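Local coordinates for scavenger receptor with C-type lectin type I (Homo sapiens, PDB 2OX8), which probably binds Lewis(x)-type glycans on leukocyte surfaces through its C-type lectin carbohydrate-recognition domain, at residues E24-A29 against E104-L109; H62-T67 against G113-F118. All blocks are in the same frame, centred on the assembly; numbering follows the deposited sequence.

Contact 1. Residues E24-A29 against E104-L109; sequences EIFEDA and EDCAGL. With ZN (zinc ion), chain H.
The phenyl ring of F26 lies under the sulfur of C106, which covers one face and is displaced toward the CG rim. C106 SG stands 3.6 Å from the F26 ring centroid, 21° off the ring normal, a sulfur-aromatic contact over the face. The methylene of the cysteine adds to the overlap, with C106 CB 3.3 Å from F26 CD1, while the carbonyl oxygen of A107 lies at the ring edge, 4.2 Å from F26 CE1. With chi1 near -172°, CG of F26 points opposite the backbone N and carries the ring from the first turn of helix 26-35 to the strand. The sulfur's position is fixed covalently as well, by the disulfide from C106 to C120. F26 also turns its edge to the face of W63, so the sulfur and the indole meet different parts of the ring. Immediately before the cysteine, D105 OD1 binds a zinc ion at 1.8 Å, together with D68, E72 and H100. The contact illustrates how one aromatic side chain can carry the meeting of two segments: in this C-type lectin domain, helix 26-35 docks on strand 106-109 at a buried disulfide next to a metal site.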
loop_
_atom_site.group_PDB
_atom_site.type_symbol
_atom_site.label_atom_id
_atom_site.label_comp_id
_atom_site.label_asym_id
_atom_site.label_seq_id
_atom_site.Cartn_x
_atom_site.Cartn_y
_atom_site.Cartn_z
ATOM N N GLU A 24 -1.896 -10.035 7.367
ATOM C CA GLU A 24 -1.640 -9.563 8.722
ATOM C C GLU A 24 -2.092 -8.126 8.985
ATOM O O GLU A 24 -2.534 -7.410 8.077
ATOM C CB GLU A 24 -0.151 -9.725 9.062
ATOM C CG GLU A 24 0.245 -11.190 9.206
ATOM C CD GLU A 24 1.542 -11.408 9.941
ATOM O OE1 GLU A 24 1.679 -10.869 11.063
ATOM O OE2 GLU A 24 2.414 -12.134 9.406
ATOM N N ILE A 25 -2.002 -7.721 10.245
ATOM C CA ILE A 25 -2.384 -6.374 10.643
ATOM C C ILE A 25 -1.434 -5.372 9.991
ATOM O O ILE A 25 -0.252 -5.668 9.748
ATOM C CB ILE A 25 -2.347 -6.233 12.183
ATOM C CG1 ILE A 25 -3.590 -6.897 12.784
ATOM C CG2 ILE A 25 -2.264 -4.764 12.592
ATOM C CD1 ILE A 25 -3.560 -6.971 14.295
ATOM N N PHE A 26 -1.944 -4.185 9.697
ATOM C CA PHE A 26 -1.119 -3.192 9.052
ATOM C C PHE A 26 0.230 -3.068 9.732
ATOM O O PHE A 26 1.271 -3.139 9.074
ATOM C CB PHE A 26 -1.805 -1.841 9.047
ATOM C CG PHE A 26 -1.096 -0.814 8.223
ATOM C CD1 PHE A 26 -1.428 -0.627 6.888
ATOM C CD2 PHE A 26 -0.096 -0.027 8.781
ATOM C CE1 PHE A 26 -0.775 0.333 6.123
ATOM C CE2 PHE A 26 0.565 0.938 8.020
ATOM C CZ PHE A 26 0.228 1.119 6.695
ATOM N N GLU A 27 0.227 -2.906 11.049
ATOM C CA GLU A 27 1.486 -2.751 11.761
ATOM C C GLU A 27 2.376 -3.987 11.688
ATOM O O GLU A 27 3.592 -3.874 11.781
ATOM C CB GLU A 27 1.244 -2.353 13.221
ATOM C CG GLU A 27 2.204 -1.251 13.712
ATOM C CD GLU A 27 1.799 0.176 13.274
ATOM O OE1 GLU A 27 2.660 1.090 13.308
ATOM O OE2 GLU A 27 0.622 0.390 12.913
ATOM N N ASP A 28 1.791 -5.171 11.528
ATOM C CA ASP A 28 2.608 -6.379 11.428
ATOM C C ASP A 28 3.159 -6.469 10.009
ATOM O O ASP A 28 4.276 -6.942 9.787
ATOM C CB ASP A 28 1.793 -7.629 11.758
ATOM C CG ASP A 28 1.566 -7.802 13.251
ATOM O OD1 ASP A 28 1.134 -8.908 13.662
ATOM O OD2 ASP A 28 1.814 -6.836 14.015
ATOM N N ALA A 29 2.370 -6.006 9.048
ATOM C CA ALA A 29 2.818 -6.004 7.666
ATOM C C ALA A 29 3.992 -5.032 7.630
ATOM O O ALA A 29 5.055 -5.311 7.055
ATOM C CB ALA A 29 1.695 -5.515 6.734
ATOM N N GLU A 104 -9.799 3.286 10.542
ATOM C CA GLU A 104 -9.594 3.177 9.096
ATOM C C GLU A 104 -8.608 4.241 8.638
ATOM O O GLU A 104 -8.947 5.132 7.866
ATOM C CB GLU A 104 -10.921 3.354 8.360
ATOM C CG GLU A 104 -12.127 2.958 9.182
ATOM C CD GLU A 104 -13.362 2.812 8.340
ATOM O OE1 GLU A 104 -13.590 3.692 7.484
ATOM O OE2 GLU A 104 -14.100 1.820 8.539
ATOM N N ASP A 105 -7.375 4.129 9.110
ATOM C CA ASP A 105 -6.350 5.102 8.775
ATOM C C ASP A 105 -5.199 4.452 8.008
ATOM O O ASP A 105 -4.114 5.020 7.896
ATOM C CB ASP A 105 -5.860 5.745 10.074
ATOM C CG ASP A 105 -7.018 6.254 10.948
ATOM O OD1 ASP A 105 -7.629 7.270 10.588
ATOM O OD2 ASP A 105 -7.326 5.623 11.988
ATOM N N CYS A 106 -5.455 3.260 7.471
ATOM C CA CYS A 106 -4.458 2.505 6.715
ATOM C C CYS A 106 -4.989 2.133 5.333
ATOM O O CYS A 106 -5.997 1.436 5.219
ATOM C CB CYS A 106 -4.079 1.233 7.479
ATOM S SG CYS A 106 -3.319 1.549 9.107
ATOM N N ALA A 107 -4.306 2.587 4.285
ATOM C CA ALA A 107 -4.735 2.298 2.921
ATOM C C ALA A 107 -4.252 0.950 2.353
ATOM O O ALA A 107 -3.256 0.374 2.790
ATOM C CB ALA A 107 -4.308 3.435 1.994
ATOM N N GLY A 108 -4.996 0.464 1.368
ATOM C CA GLY A 108 -4.681 -0.784 0.717
ATOM C C GLY A 108 -5.172 -0.711 -0.716
ATOM O O GLY A 108 -6.121 0.016 -1.030
ATOM N N LEU A 109 -4.508 -1.462 -1.585
ATOM C CA LEU A 109 -4.830 -1.511 -2.999
ATOM C C LEU A 109 -5.822 -2.649 -3.165
ATOM O O LEU A 109 -5.710 -3.668 -2.483
ATOM C CB LEU A 109 -3.552 -1.819 -3.780
ATOM C CG LEU A 109 -3.331 -1.535 -5.267
ATOM C CD1 LEU A 109 -2.060 -2.256 -5.697
ATOM C CD2 LEU A 109 -4.491 -2.027 -6.103
HETATM ZN ZN ZN H . -7.557 8.607 9.452
#

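Contact 2. Residues H62-T67 against G113-F118; sequences HWIGLT and GQWNDF. With ZN (zinc ion), chain I.
W115 turns the face of its indole toward I64, and the methyl I64 CD1 settles over the five-membered ring, 3.8 Å from its centroid and only 11° off the normal. This is a CH-pi contact in which the aliphatic chain meets the indole plane nearly head on. CG1 of I64 lies between the backbone N and the carbonyl carbon (chi1 60°), and the extended chain beyond it carries CD1 to the ring. L66 comes to the other part of the same indole, where its CD2 is 3.9 Å from W115 CE3, approaching obliquely. The polar corner of W115 is satisfied separately, since NE1 is hydrogen-bonded to Q49, and W88 and W77 also meet the indole edge-to-face.

Farther along the strand, F118 packs on W63. Here the touch is chiefly that of the F118 methylene, whose CB is 4.0 Å from W63 CZ3, and the two rings are steeply inclined, with planes at 74° and centroids 5.8 Å apart. W63 NE1 donates a hydrogen bond to E24 O, which helps fix the tilt of that indole.

The CB of H62 points away from 113-118, and its NE2 binds a zinc ion at 2.0 Å alongside E60 and two waters. W115, N116 and D117 form the WND sequence characteristic of C-type lectins. With no hydrogen bond passing between the two segments, the contact rests on aliphatic and aromatic surfaces, while the buried indole N-H groups are paid for by partners outside it.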
loop_
_atom_site.group_PDB
_atom_site.type_symbol
_atom_site.label_atom_id
_atom_site.label_comp_id
_atom_site.label_asym_id
_atom_site.label_seq_id
_atom_site.Cartn_x
_atom_site.Cartn_y
_atom_site.Cartn_z
ATOM N N HIS A 62 -4.389 -5.717 -0.979
ATOM C CA HIS A 62 -3.039 -5.580 -0.408
ATOM C C HIS A 62 -2.791 -4.232 0.266
ATOM O O HIS A 62 -3.201 -3.203 -0.259
ATOM C CB HIS A 62 -1.983 -5.752 -1.508
ATOM C CG HIS A 62 -1.930 -7.128 -2.092
ATOM N ND1 HIS A 62 -0.940 -8.032 -1.770
ATOM C CD2 HIS A 62 -2.760 -7.763 -2.951
ATOM C CE1 HIS A 62 -1.164 -9.168 -2.407
ATOM N NE2 HIS A 62 -2.262 -9.031 -3.131
ATOM N N TRP A 63 -2.109 -4.230 1.413
ATOM C CA TRP A 63 -1.789 -2.973 2.112
ATOM C C TRP A 63 -0.717 -2.216 1.331
ATOM O O TRP A 63 0.155 -2.826 0.722
ATOM C CB TRP A 63 -1.168 -3.208 3.490
ATOM C CG TRP A 63 -2.009 -3.746 4.567
ATOM C CD1 TRP A 63 -1.808 -4.910 5.232
ATOM C CD2 TRP A 63 -3.157 -3.129 5.165
ATOM N NE1 TRP A 63 -2.757 -5.068 6.210
ATOM C CE2 TRP A 63 -3.599 -3.989 6.193
ATOM C CE3 TRP A 63 -3.853 -1.926 4.934
ATOM C CZ2 TRP A 63 -4.709 -3.698 6.993
ATOM C CZ3 TRP A 63 -4.948 -1.635 5.727
ATOM C CH2 TRP A 63 -5.368 -2.524 6.751
ATOM N N ILE A 64 -0.771 -0.888 1.361
ATOM C CA ILE A 64 0.256 -0.067 0.723
ATOM C C ILE A 64 0.794 0.876 1.820
ATOM O O ILE A 64 0.138 1.065 2.844
ATOM C CB ILE A 64 -0.299 0.705 -0.496
ATOM C CG1 ILE A 64 -1.449 1.639 -0.109
ATOM C CG2 ILE A 64 -0.795 -0.283 -1.513
ATOM C CD1 ILE A 64 -1.996 2.465 -1.309
ATOM N N GLY A 65 1.983 1.438 1.640
ATOM C CA GLY A 65 2.550 2.288 2.683
ATOM C C GLY A 65 1.972 3.693 2.741
ATOM O O GLY A 65 2.694 4.679 2.586
ATOM N N LEU A 66 0.668 3.776 2.978
ATOM C CA LEU A 66 -0.032 5.044 3.015
ATOM C C LEU A 66 -0.912 5.061 4.240
ATOM O O LEU A 66 -1.647 4.097 4.509
ATOM C CB LEU A 66 -0.880 5.205 1.750
ATOM C CG LEU A 66 -1.589 6.539 1.499
ATOM C CD1 LEU A 66 -0.617 7.706 1.657
ATOM C CD2 LEU A 66 -2.198 6.522 0.093
ATOM N N THR A 67 -0.829 6.160 4.983
ATOM C CA THR A 67 -1.584 6.311 6.214
ATOM C C THR A 67 -1.884 7.779 6.511
ATOM O O THR A 67 -1.269 8.678 5.928
ATOM C CB THR A 67 -0.775 5.724 7.384
ATOM O OG1 THR A 67 0.447 6.465 7.542
ATOM C CG2 THR A 67 -0.412 4.264 7.093
ATOM N N GLY A 113 -7.053 -2.095 -9.002
ATOM C CA GLY A 113 -6.038 -1.070 -8.873
ATOM C C GLY A 113 -6.210 0.102 -7.929
ATOM O O GLY A 113 -5.213 0.587 -7.401
ATOM N N GLN A 114 -7.437 0.563 -7.706
ATOM C CA GLN A 114 -7.642 1.720 -6.833
ATOM C C GLN A 114 -7.385 1.507 -5.356
ATOM O O GLN A 114 -7.452 0.382 -4.850
ATOM C CB GLN A 114 -9.041 2.297 -7.020
ATOM C CG GLN A 114 -10.118 1.267 -7.190
ATOM C CD GLN A 114 -10.533 1.127 -8.629
ATOM O OE1 GLN A 114 -11.547 0.510 -8.925
ATOM N NE2 GLN A 114 -9.752 1.704 -9.537
ATOM N N TRP A 115 -7.076 2.609 -4.678
ATOM C CA TRP A 115 -6.794 2.599 -3.246
ATOM C C TRP A 115 -8.051 2.857 -2.437
ATOM O O TRP A 115 -8.881 3.709 -2.781
ATOM C CB TRP A 115 -5.754 3.657 -2.881
ATOM C CG TRP A 115 -4.577 3.669 -3.780
ATOM C CD1 TRP A 115 -4.129 2.644 -4.566
ATOM C CD2 TRP A 115 -3.700 4.769 -4.011
ATOM N NE1 TRP A 115 -3.025 3.042 -5.287
ATOM C CE2 TRP A 115 -2.736 4.343 -4.961
ATOM C CE3 TRP A 115 -3.632 6.078 -3.511
ATOM C CZ2 TRP A 115 -1.718 5.178 -5.415
ATOM C CZ3 TRP A 115 -2.624 6.910 -3.962
ATOM C CH2 TRP A 115 -1.678 6.457 -4.905
ATOM N N ASN A 116 -8.167 2.120 -1.346
ATOM C CA ASN A 116 -9.301 2.211 -0.460
ATOM C C ASN A 116 -8.668 2.347 0.913
ATOM O O ASN A 116 -7.548 1.890 1.133
ATOM C CB ASN A 116 -10.114 0.912 -0.571
ATOM C CG ASN A 116 -11.488 1.008 0.077
ATOM O OD1 ASN A 116 -12.197 2.008 -0.078
ATOM N ND2 ASN A 116 -11.878 -0.044 0.788
ATOM N N ASP A 117 -9.353 2.998 1.840
ATOM C CA ASP A 117 -8.778 3.123 3.158
ATOM C C ASP A 117 -9.534 2.191 4.079
ATOM O O ASP A 117 -10.665 2.459 4.450
ATOM C CB ASP A 117 -8.858 4.568 3.650
ATOM C CG ASP A 117 -10.267 5.022 3.879
ATOM O OD1 ASP A 117 -11.078 4.889 2.938
ATOM O OD2 ASP A 117 -10.561 5.510 4.992
ATOM N N PHE A 118 -8.900 1.081 4.420
ATOM C CA PHE A 118 -9.486 0.087 5.299
ATOM C C PHE A 118 -9.102 0.462 6.714
ATOM O O PHE A 118 -8.435 1.476 6.939
ATOM C CB PHE A 118 -8.902 -1.300 5.013
ATOM C CG PHE A 118 -8.787 -1.627 3.559
ATOM C CD1 PHE A 118 -7.924 -0.911 2.737
ATOM C CD2 PHE A 118 -9.533 -2.665 3.010
ATOM C CE1 PHE A 118 -7.808 -1.228 1.388
ATOM C CE2 PHE A 118 -9.420 -2.986 1.659
ATOM C CZ PHE A 118 -8.559 -2.269 0.851
HETATM ZN ZN ZN I . -2.224 -10.426 -4.628
HETATM O O HOH W 1 -4.387 -9.370 -5.061
HETATM O O HOH W 2 -0.490 -11.247 -6.043
#

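How the contacts relate
The two contacts interlock along the chain: 24-29 comes first, then 62-67, 104-109 and 113-118, so their segments alternate. Their centres are about 8 Å apart, and strand 106-109, which belongs to contact 1, lies between the two strands of contact 2 and pairs antiparallel with both. Backbone hydrogen bonds probably join L109 N to H62 O and G108 N to N116 O. Contact 1 brings helix 26-35 to this sheet, whereas contact 2 joins the side chains of the two strands that flank 106-109. As a worked example, they show how one C-type lectin domain builds a continuous core from sequence-distant pieces, and each holds one residue of a zinc site, D105 and H62 respectively.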